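Local coordinates for nonstructural protein 2 (Human rotavirus C, PDB 2GU0) that probably acts as an octamer that binds single-stranded RNA, hydrolyses nucleoside triphosphates and unwinds RNA helices, supporting genome replication and packaging in viral factories, at residues P21-L31 with Y71-N81; R109-D120 with E147-N155. All blocks are in the same frame, centred on the assembly; numbering follows the deposited sequence.

Interaction 1: P21-L31 with Y71-N81; sequences PINKKAVQTML and YESDQYTELVN
Tyr71 and Val27 form the centre of a contact in which one side of helix 24-32 and the residues just before it pack on the start of helix 74-90 and the turn leading into it, within the N-terminal region. Val27 CG1 lies 3.6 Å from the centroid of the Tyr71 ring and only 6° off its normal, a CH-pi contact over the middle of one face. With CG of Tyr71 set between the backbone N and the carbonyl carbon (chi1 66°), its OH comes 3.8 Å from Leu31 CD1. Lys24 CB meets the ring edge in plane, and Phe61 stands nearly perpendicular to the ring. Glu72 CG lies over the opposite face, offset toward the rim; the carbonyl O of Glu72 is 4.0 Å from Lys24 CD, while the two charged ends stay apart. Ser73 then occupies the N-cap position of the second helix. Tyr76, its CG anti to the backbone N (chi1 176°), extends to Ile22 and Val27: its OH is 3.4 Å from Ile22 CG2 and 3.6 Å from Val27 CG2, and is hydrogen-bonded to Cys6 O. One face of this ring is packed by Tyr71 CB, over its centre, and the other by Val80 CG2, nearer the rim. Val80 also faces the strand end at Pro21, with its CG2 3.4 Å from Ile22 O.

Interaction 2: R109-D120 with E147-N155; sequences RHLENLLCRIKD and ETTPLTESN
Arg117 of helix 108-119 reaches into the irregular loop around Pro150 and Thr152, joining the N-terminal region to the C-terminal, HIT-clan region. Hydrogen bonds dominate. Arg117 NH1 donates to Thr152 O at 2.8 Å, in the carbonyl plane and on a lone pair. The same NH1 bonds Pro150 O at 2.9 Å and NH2 bonds it at 3.1 Å, both from one face and above the carbonyl plane. All three bonds lie close to the guanidinium plane, fixing its rotation. One turn earlier in the helix, Asn113 ND2 gives Glu153 OE1 a bond of 2.9 Å at 164°, on the anti side of the carboxylate and somewhat out of its plane.

Stacking is the second element. The Glu153 carboxylate lies stacked on the His110 imidazole with planes 16° apart, and Glu153 CB sits over one face of that ring, though its exact closeness is doubtful. Glu147 OE1 approaches His110 CE1 to 3.4 Å.

Electrostatics complete the account. Arg117 NE forms a salt bridge with Asp123 OD2, which also accepts from Asn155 ND2; this shared acceptor is consistent with the two donors lying side by side. Glu153 OE2 and Glu147 OE1 both pair with Lys185, a predicted ATP-binding residue. Asn113 and the His110 stack probably help to hold the Glu153 carboxylate near Lys185, and the buried guanidinium supplies donors to carbonyls of a loop without regular secondary structure.

How the interactions relate
Interaction 1 precedes interaction 2 along the chain, and their centres lie about 21 Å apart. They are joined by two consecutive helices, 74-90 and 108-119, which pack against each other: Leu79 touches Leu111 and Leu115, and Gln75 NE2 probably hydrogen-bonds Glu112 OE2 at 3.1 Å. Interaction 1 belongs wholly to the N-terminal region, whereas interaction 2 carries the second of these helices over to the loop that precedes strand 157-160 of the five-stranded antiparallel sheet. Both also lie at subunit boundaries: Lys25 and Asp120 of a neighbouring subunit make a long, weak ion pair, so the two contacts meet again between chains of the octamer.

Interaction 1: P21-L31 with Y71-N81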
loop_
_atom_site.group_PDB
_atom_site.type_symbol
_atom_site.label_atom_id
_atom_site.label_comp_id
_atom_site.label_asym_id
_atom_site.label_seq_id
_atom_site.Cartn_x
_atom_site.Cartn_y
_atom_site.Cartn_z
ATOM N N PRO A 21 26.313 24.461 7.318
ATOM C CA PRO A 21 26.121 23.111 6.780
ATOM C C PRO A 21 26.463 23.087 5.294
ATOM O O PRO A 21 26.269 24.079 4.600
ATOM C CB PRO A 21 24.627 22.870 6.986
ATOM C CG PRO A 21 24.264 23.746 8.103
ATOM C CD PRO A 21 25.038 24.997 7.823
ATOM N N ILE A 22 26.973 21.970 4.803
ATOM C CA ILE A 22 27.265 21.849 3.376
ATOM C C ILE A 22 26.231 20.868 2.806
ATOM O O ILE A 22 26.042 19.783 3.351
ATOM C CB ILE A 22 28.679 21.306 3.134
ATOM C CG1 ILE A 22 29.708 22.375 3.472
ATOM C CG2 ILE A 22 28.842 20.918 1.692
ATOM C CD1 ILE A 22 31.138 21.938 3.239
ATOM N N ASN A 23 25.552 21.235 1.723
ATOM C CA ASN A 23 24.541 20.338 1.183
ATOM C C ASN A 23 25.016 19.485 0.015
ATOM O O ASN A 23 26.053 19.772 -0.599
ATOM C CB ASN A 23 23.267 21.112 0.815
ATOM C CG ASN A 23 23.439 21.993 -0.390
ATOM O OD1 ASN A 23 23.560 21.507 -1.512
ATOM N ND2 ASN A 23 23.447 23.301 -0.171
ATOM N N LYS A 24 24.246 18.432 -0.277
ATOM C CA LYS A 24 24.586 17.496 -1.338
ATOM C C LYS A 24 24.629 18.100 -2.722
ATOM O O LYS A 24 25.428 17.681 -3.552
ATOM C CB LYS A 24 23.633 16.307 -1.333
ATOM C CG LYS A 24 22.225 16.623 -1.774
ATOM C CD LYS A 24 21.331 15.402 -1.634
ATOM C CE LYS A 24 19.864 15.796 -1.792
ATOM N NZ LYS A 24 18.936 14.665 -1.513
ATOM N N LYS A 25 23.775 19.072 -3.003
ATOM C CA LYS A 25 23.829 19.671 -4.330
ATOM C C LYS A 25 25.147 20.415 -4.444
ATOM O O LYS A 25 25.836 20.316 -5.457
ATOM C CB LYS A 25 22.648 20.617 -4.556
ATOM C CG LYS A 25 21.313 19.927 -4.407
ATOM C CD LYS A 25 21.178 18.742 -5.349
ATOM C CE LYS A 25 20.613 19.172 -6.672
ATOM N NZ LYS A 25 19.256 19.767 -6.461
ATOM N N ALA A 26 25.508 21.152 -3.399
ATOM C CA ALA A 26 26.763 21.873 -3.418
ATOM C C ALA A 26 27.836 20.861 -3.817
ATOM O O ALA A 26 28.482 21.002 -4.854
ATOM C CB ALA A 26 27.049 22.439 -2.062
ATOM N N VAL A 27 27.997 19.822 -3.005
ATOM C CA VAL A 27 28.976 18.777 -3.277
ATOM C C VAL A 27 28.877 18.252 -4.708
ATOM O O VAL A 27 29.873 18.154 -5.401
ATOM C CB VAL A 27 28.804 17.599 -2.294
ATOM C CG1 VAL A 27 29.797 16.483 -2.613
ATOM C CG2 VAL A 27 29.008 18.090 -0.877
ATOM N N GLN A 28 27.677 17.914 -5.155
ATOM C CA GLN A 28 27.494 17.400 -6.510
ATOM C C GLN A 28 28.063 18.369 -7.538
ATOM O O GLN A 28 28.713 17.961 -8.504
ATOM C CB GLN A 28 26.004 17.149 -6.774
ATOM C CG GLN A 28 25.594 17.121 -8.232
ATOM C CD GLN A 28 24.147 16.682 -8.414
ATOM O OE1 GLN A 28 23.293 16.964 -7.570
ATOM N NE2 GLN A 28 23.862 16.002 -9.524
ATOM N N THR A 29 27.820 19.653 -7.308
ATOM C CA THR A 29 28.286 20.717 -8.184
ATOM C C THR A 29 29.811 20.886 -8.217
ATOM O O THR A 29 30.406 20.992 -9.287
ATOM C CB THR A 29 27.647 22.043 -7.768
ATOM O OG1 THR A 29 26.232 21.930 -7.902
ATOM C CG2 THR A 29 28.133 23.179 -8.635
ATOM N N MET A 30 30.457 20.905 -7.061
ATOM C CA MET A 30 31.890 21.091 -7.085
ATOM C C MET A 30 32.593 19.857 -7.596
ATOM O O MET A 30 33.749 19.933 -8.003
ATOM C CB MET A 30 32.427 21.474 -5.706
ATOM C CG MET A 30 32.833 20.329 -4.849
ATOM S SD MET A 30 34.472 19.693 -5.207
ATOM C CE MET A 30 34.705 18.728 -3.730
ATOM N N LEU A 31 31.921 18.712 -7.583
ATOM C CA LEU A 31 32.580 17.517 -8.086
ATOM C C LEU A 31 32.617 17.556 -9.606
ATOM O O LEU A 31 33.501 16.950 -10.226
ATOM C CB LEU A 31 31.885 16.234 -7.614
ATOM C CG LEU A 31 32.182 15.724 -6.196
ATOM C CD1 LEU A 31 31.459 14.406 -5.961
ATOM C CD2 LEU A 31 33.673 15.556 -6.011
ATOM N N TYR A 71 27.193 11.174 0.602
ATOM C CA TYR A 71 26.662 12.500 0.860
ATOM C C TYR A 71 25.273 12.713 0.286
ATOM O O TYR A 71 24.612 13.712 0.599
ATOM C CB TYR A 71 27.634 13.537 0.304
ATOM C CG TYR A 71 27.758 13.511 -1.203
ATOM C CD1 TYR A 71 26.869 14.221 -1.998
ATOM C CD2 TYR A 71 28.726 12.738 -1.829
ATOM C CE1 TYR A 71 26.934 14.160 -3.370
ATOM C CE2 TYR A 71 28.799 12.667 -3.205
ATOM C CZ TYR A 71 27.893 13.380 -3.971
ATOM O OH TYR A 71 27.908 13.292 -5.342
ATOM N N GLU A 72 24.831 11.774 -0.550
ATOM C CA GLU A 72 23.504 11.858 -1.157
ATOM C C GLU A 72 22.497 11.388 -0.126
ATOM O O GLU A 72 21.290 11.600 -0.267
ATOM C CB GLU A 72 23.422 10.973 -2.398
ATOM C CG GLU A 72 24.395 11.351 -3.493
ATOM C CD GLU A 72 23.699 11.696 -4.801
ATOM O OE1 GLU A 72 22.515 12.108 -4.753
ATOM O OE2 GLU A 72 24.344 11.569 -5.872
ATOM N N SER A 73 23.021 10.759 0.922
ATOM C CA SER A 73 22.222 10.233 2.023
ATOM C C SER A 73 21.556 11.278 2.930
ATOM O O SER A 73 22.073 12.374 3.135
ATOM C CB SER A 73 23.087 9.319 2.882
ATOM O OG SER A 73 22.355 8.888 4.009
ATOM N N ASP A 74 20.397 10.918 3.473
ATOM C CA ASP A 74 19.657 11.795 4.376
ATOM C C ASP A 74 20.446 11.879 5.665
ATOM O O ASP A 74 20.167 12.706 6.525
ATOM C CB ASP A 74 18.289 11.200 4.708
ATOM C CG ASP A 74 17.162 11.884 3.985
ATOM O OD1 ASP A 74 17.172 13.134 3.928
ATOM O OD2 ASP A 74 16.257 11.176 3.488
ATOM N N GLN A 75 21.422 10.991 5.798
ATOM C CA GLN A 75 22.233 10.922 6.994
ATOM C C GLN A 75 23.355 11.962 6.944
ATOM O O GLN A 75 23.872 12.376 7.983
ATOM C CB GLN A 75 22.793 9.507 7.132
ATOM C CG GLN A 75 23.154 9.131 8.534
ATOM C CD GLN A 75 21.945 8.885 9.395
ATOM O OE1 GLN A 75 21.051 9.726 9.491
ATOM N NE2 GLN A 75 21.912 7.731 10.042
ATOM N N TYR A 76 23.719 12.373 5.729
ATOM C CA TYR A 76 24.753 13.387 5.504
ATOM C C TYR A 76 24.210 14.750 5.972
ATOM O O TYR A 76 24.922 15.532 6.613
ATOM C CB TYR A 76 25.116 13.445 4.011
ATOM C CG TYR A 76 26.105 14.534 3.649
ATOM C CD1 TYR A 76 27.477 14.396 3.913
ATOM C CD2 TYR A 76 25.662 15.721 3.071
ATOM C CE1 TYR A 76 28.379 15.423 3.607
ATOM C CE2 TYR A 76 26.546 16.751 2.764
ATOM C CZ TYR A 76 27.897 16.600 3.032
ATOM O OH TYR A 76 28.733 17.636 2.714
ATOM N N THR A 77 22.946 15.016 5.652
ATOM C CA THR A 77 22.286 16.252 6.039
ATOM C C THR A 77 22.307 16.332 7.556
ATOM O O THR A 77 22.626 17.365 8.142
ATOM C CB THR A 77 20.817 16.260 5.607
ATOM O OG1 THR A 77 20.715 15.852 4.244
ATOM C CG2 THR A 77 20.233 17.632 5.751
ATOM N N GLU A 78 21.952 15.216 8.179
ATOM C CA GLU A 78 21.910 15.104 9.629
ATOM C C GLU A 78 23.249 15.463 10.256
ATOM O O GLU A 78 23.338 16.375 11.066
ATOM C CB GLU A 78 21.539 13.678 10.020
ATOM C CG GLU A 78 20.162 13.269 9.573
ATOM C CD GLU A 78 19.104 13.864 10.452
ATOM O OE1 GLU A 78 19.019 13.429 11.626
ATOM O OE2 GLU A 78 18.375 14.764 9.979
ATOM N N LEU A 79 24.285 14.728 9.875
ATOM C CA LEU A 79 25.620 14.949 10.400
ATOM C C LEU A 79 26.067 16.383 10.123
ATOM O O LEU A 79 26.618 17.067 10.997
ATOM C CB LEU A 79 26.605 13.965 9.763
ATOM C CG LEU A 79 28.066 14.125 10.178
ATOM C CD1 LEU A 79 28.189 13.859 11.667
ATOM C CD2 LEU A 79 28.947 13.185 9.386
ATOM N N VAL A 80 25.824 16.832 8.902
ATOM C CA VAL A 80 26.215 18.163 8.506
ATOM C C VAL A 80 25.623 19.214 9.454
ATOM O O VAL A 80 26.310 20.164 9.865
ATOM C CB VAL A 80 25.807 18.389 7.021
ATOM C CG1 VAL A 80 25.315 19.788 6.787
ATOM C CG2 VAL A 80 27.000 18.108 6.127
ATOM N N ASN A 81 24.360 19.039 9.828
ATOM C CA ASN A 81 23.731 20.000 10.723
ATOM C C ASN A 81 24.160 19.839 12.171
ATOM O O ASN A 81 24.233 20.804 12.916
ATOM C CB ASN A 81 22.222 19.922 10.594
ATOM C CG ASN A 81 21.720 20.684 9.396
ATOM O OD1 ASN A 81 21.414 20.107 8.359
ATOM N ND2 ASN A 81 21.659 22.002 9.521
#

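Interaction 2: R109-D120 with E147-N155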
loop_
_atom_site.group_PDB
_atom_site.type_symbol
_atom_site.label_atom_id
_atom_site.label_comp_id
_atom_site.label_asym_id
_atom_site.label_seq_id
_atom_site.Cartn_x
_atom_site.Cartn_y
_atom_site.Cartn_z
ATOM N N ARG A 109 32.190 7.393 11.199
ATOM C CA ARG A 109 31.311 6.318 11.633
ATOM C C ARG A 109 30.925 6.486 13.080
ATOM O O ARG A 109 29.837 6.082 13.496
ATOM C CB ARG A 109 31.977 4.967 11.416
ATOM C CG ARG A 109 32.344 4.699 9.969
ATOM C CD ARG A 109 32.698 3.247 9.773
ATOM N NE ARG A 109 33.611 3.052 8.653
ATOM C CZ ARG A 109 34.836 3.567 8.601
ATOM N NH1 ARG A 109 35.300 4.319 9.604
ATOM N NH2 ARG A 109 35.600 3.329 7.547
ATOM N N HIS A 110 31.825 7.087 13.847
ATOM C CA HIS A 110 31.582 7.356 15.257
ATOM C C HIS A 110 30.459 8.410 15.291
ATOM O O HIS A 110 29.470 8.248 15.993
ATOM C CB HIS A 110 32.892 7.863 15.900
ATOM C CG HIS A 110 32.794 8.202 17.360
ATOM N ND1 HIS A 110 33.835 7.990 18.235
ATOM C CD2 HIS A 110 31.833 8.836 18.074
ATOM C CE1 HIS A 110 33.526 8.482 19.422
ATOM N NE2 HIS A 110 32.316 9.002 19.352
ATOM N N LEU A 111 30.593 9.472 14.502
ATOM C CA LEU A 111 29.572 10.518 14.482
ATOM C C LEU A 111 28.239 9.970 14.032
ATOM O O LEU A 111 27.186 10.378 14.540
ATOM C CB LEU A 111 29.975 11.663 13.554
ATOM C CG LEU A 111 31.123 12.522 14.067
ATOM C CD1 LEU A 111 31.566 13.478 12.992
ATOM C CD2 LEU A 111 30.670 13.268 15.310
ATOM N N GLU A 112 28.279 9.051 13.071
ATOM C CA GLU A 112 27.050 8.470 12.567
ATOM C C GLU A 112 26.346 7.761 13.704
ATOM O O GLU A 112 25.124 7.738 13.758
ATOM C CB GLU A 112 27.327 7.511 11.408
ATOM C CG GLU A 112 26.198 6.524 11.150
ATOM C CD GLU A 112 25.743 6.467 9.701
ATOM O OE1 GLU A 112 26.578 6.643 8.795
ATOM O OE2 GLU A 112 24.543 6.218 9.468
ATOM N N ASN A 113 27.102 7.183 14.628
ATOM C CA ASN A 113 26.448 6.524 15.743
ATOM C C ASN A 113 25.902 7.555 16.712
ATOM O O ASN A 113 24.799 7.381 17.235
ATOM C CB ASN A 113 27.391 5.559 16.458
ATOM C CG ASN A 113 27.288 4.153 15.917
ATOM O OD1 ASN A 113 26.228 3.742 15.439
ATOM N ND2 ASN A 113 28.373 3.397 16.005
ATOM N N LEU A 114 26.649 8.635 16.949
ATOM C CA LEU A 114 26.148 9.668 17.852
ATOM C C LEU A 114 24.794 10.176 17.356
ATOM O O LEU A 114 23.905 10.441 18.161
ATOM C CB LEU A 114 27.131 10.830 17.974
ATOM C CG LEU A 114 28.393 10.583 18.810
ATOM C CD1 LEU A 114 29.306 11.783 18.714
ATOM C CD2 LEU A 114 28.032 10.332 20.243
ATOM N N LEU A 115 24.634 10.296 16.037
ATOM C CA LEU A 115 23.365 10.743 15.456
ATOM C C LEU A 115 22.203 9.877 15.930
ATOM O O LEU A 115 21.122 10.385 16.225
ATOM C CB LEU A 115 23.395 10.686 13.930
ATOM C CG LEU A 115 24.150 11.748 13.138
ATOM C CD1 LEU A 115 24.007 11.436 11.653
ATOM C CD2 LEU A 115 23.602 13.124 13.460
ATOM N N CYS A 116 22.425 8.567 15.991
ATOM C CA CYS A 116 21.394 7.647 16.443
ATOM C C CYS A 116 21.122 7.865 17.915
ATOM O O CYS A 116 19.973 7.872 18.340
ATOM C CB CYS A 116 21.821 6.198 16.197
ATOM S SG CYS A 116 21.955 5.781 14.426
ATOM N N ARG A 117 22.173 8.052 18.701
ATOM C CA ARG A 117 21.979 8.277 20.128
ATOM C C ARG A 117 21.172 9.545 20.305
ATOM O O ARG A 117 20.237 9.591 21.092
ATOM C CB ARG A 117 23.315 8.442 20.871
ATOM C CG ARG A 117 24.114 7.167 21.101
ATOM C CD ARG A 117 25.204 7.407 22.129
ATOM N NE ARG A 117 24.627 7.860 23.387
ATOM C CZ ARG A 117 25.308 8.427 24.377
ATOM N NH1 ARG A 117 26.614 8.623 24.276
ATOM N NH2 ARG A 117 24.670 8.817 25.471
ATOM N N ILE A 118 21.525 10.571 19.546
ATOM C CA ILE A 118 20.841 11.842 19.656
ATOM C C ILE A 118 19.368 11.856 19.233
ATOM O O ILE A 118 18.553 12.500 19.904
ATOM C CB ILE A 118 21.602 12.929 18.904
ATOM C CG1 ILE A 118 23.037 13.006 19.422
ATOM C CG2 ILE A 118 20.939 14.254 19.129
ATOM C CD1 ILE A 118 23.952 13.835 18.562
ATOM N N LYS A 119 18.998 11.169 18.153
ATOM C CA LYS A 119 17.593 11.193 17.765
ATOM C C LYS A 119 16.771 10.233 18.615
ATOM O O LYS A 119 15.551 10.133 18.455
ATOM C CB LYS A 119 17.405 10.873 16.282
ATOM C CG LYS A 119 17.748 9.465 15.904
ATOM C CD LYS A 119 17.220 9.109 14.523
ATOM C CE LYS A 119 15.699 9.080 14.504
ATOM N NZ LYS A 119 15.182 8.452 13.256
ATOM N N ASP A 120 17.440 9.534 19.527
ATOM C CA ASP A 120 16.760 8.593 20.422
ATOM C C ASP A 120 16.220 9.372 21.624
ATOM O O ASP A 120 16.985 9.899 22.438
ATOM C CB ASP A 120 17.729 7.521 20.909
ATOM C CG ASP A 120 17.023 6.383 21.595
ATOM O OD1 ASP A 120 15.931 6.622 22.149
ATOM O OD2 ASP A 120 17.563 5.252 21.588
ATOM N N GLU A 147 36.727 9.412 26.515
ATOM C CA GLU A 147 35.400 8.924 26.136
ATOM C C GLU A 147 34.789 8.020 27.201
ATOM O O GLU A 147 34.874 6.796 27.117
ATOM C CB GLU A 147 35.442 8.174 24.798
ATOM C CG GLU A 147 34.058 7.997 24.170
ATOM C CD GLU A 147 33.997 6.972 23.024
ATOM O OE1 GLU A 147 34.896 6.971 22.150
ATOM O OE2 GLU A 147 33.023 6.174 22.990
ATOM N N THR A 148 34.176 8.630 28.208
ATOM C CA THR A 148 33.551 7.872 29.271
ATOM C C THR A 148 32.266 7.265 28.717
ATOM O O THR A 148 31.963 7.440 27.546
ATOM C CB THR A 148 33.254 8.767 30.479
ATOM O OG1 THR A 148 32.342 9.800 30.104
ATOM C CG2 THR A 148 34.533 9.400 30.981
ATOM N N THR A 149 31.507 6.559 29.543
ATOM C CA THR A 149 30.294 5.921 29.056
ATOM C C THR A 149 29.187 6.839 28.562
ATOM O O THR A 149 28.527 6.532 27.579
ATOM C CB THR A 149 29.704 4.980 30.117
ATOM O OG1 THR A 149 30.605 3.887 30.334
ATOM C CG2 THR A 149 28.352 4.429 29.655
ATOM N N PRO A 150 28.950 7.966 29.249
ATOM C CA PRO A 150 27.891 8.893 28.825
ATOM C C PRO A 150 28.134 9.469 27.441
ATOM O O PRO A 150 27.200 9.929 26.777
ATOM C CB PRO A 150 27.932 9.973 29.898
ATOM C CG PRO A 150 28.352 9.226 31.104
ATOM C CD PRO A 150 29.470 8.349 30.573
ATOM N N LEU A 151 29.390 9.410 27.005
ATOM C CA LEU A 151 29.783 9.963 25.718
ATOM C C LEU A 151 30.122 8.965 24.616
ATOM O O LEU A 151 30.476 9.385 23.506
ATOM C CB LEU A 151 30.981 10.890 25.926
ATOM C CG LEU A 151 30.821 11.804 27.144
ATOM C CD1 LEU A 151 32.126 12.475 27.444
ATOM C CD2 LEU A 151 29.726 12.834 26.890
ATOM N N THR A 152 30.023 7.662 24.889
ATOM C CA THR A 152 30.377 6.681 23.859
ATOM C C THR A 152 29.588 6.916 22.590
ATOM O O THR A 152 28.516 7.502 22.616
ATOM C CB THR A 152 30.107 5.224 24.278
ATOM O OG1 THR A 152 30.686 4.978 25.553
ATOM C CG2 THR A 152 30.745 4.257 23.279
ATOM N N GLU A 153 30.126 6.435 21.481
ATOM C CA GLU A 153 29.457 6.582 20.208
ATOM C C GLU A 153 28.190 5.738 20.089
ATOM O O GLU A 153 27.334 6.050 19.278
ATOM C CB GLU A 153 30.407 6.210 19.062
ATOM C CG GLU A 153 30.884 4.768 19.079
ATOM C CD GLU A 153 31.688 4.392 17.839
ATOM O OE1 GLU A 153 31.089 4.251 16.748
ATOM O OE2 GLU A 153 32.923 4.233 17.961
ATOM N N SER A 154 28.042 4.693 20.895
ATOM C CA SER A 154 26.870 3.837 20.753
ATOM C C SER A 154 26.001 3.497 21.976
ATOM O O SER A 154 26.499 3.301 23.084
ATOM C CB SER A 154 27.305 2.539 20.051
ATOM O OG SER A 154 26.346 1.506 20.170
ATOM N N ASN A 155 24.697 3.408 21.707
ATOM C CA ASN A 155 23.606 3.076 22.637
ATOM C C ASN A 155 23.515 1.605 22.957
ATOM O O ASN A 155 23.272 1.211 24.094
ATOM C CB ASN A 155 22.249 3.399 22.010
ATOM C CG ASN A 155 21.845 4.807 22.212
ATOM O OD1 ASN A 155 20.848 5.252 21.673
ATOM N ND2 ASN A 155 22.615 5.533 23.009
#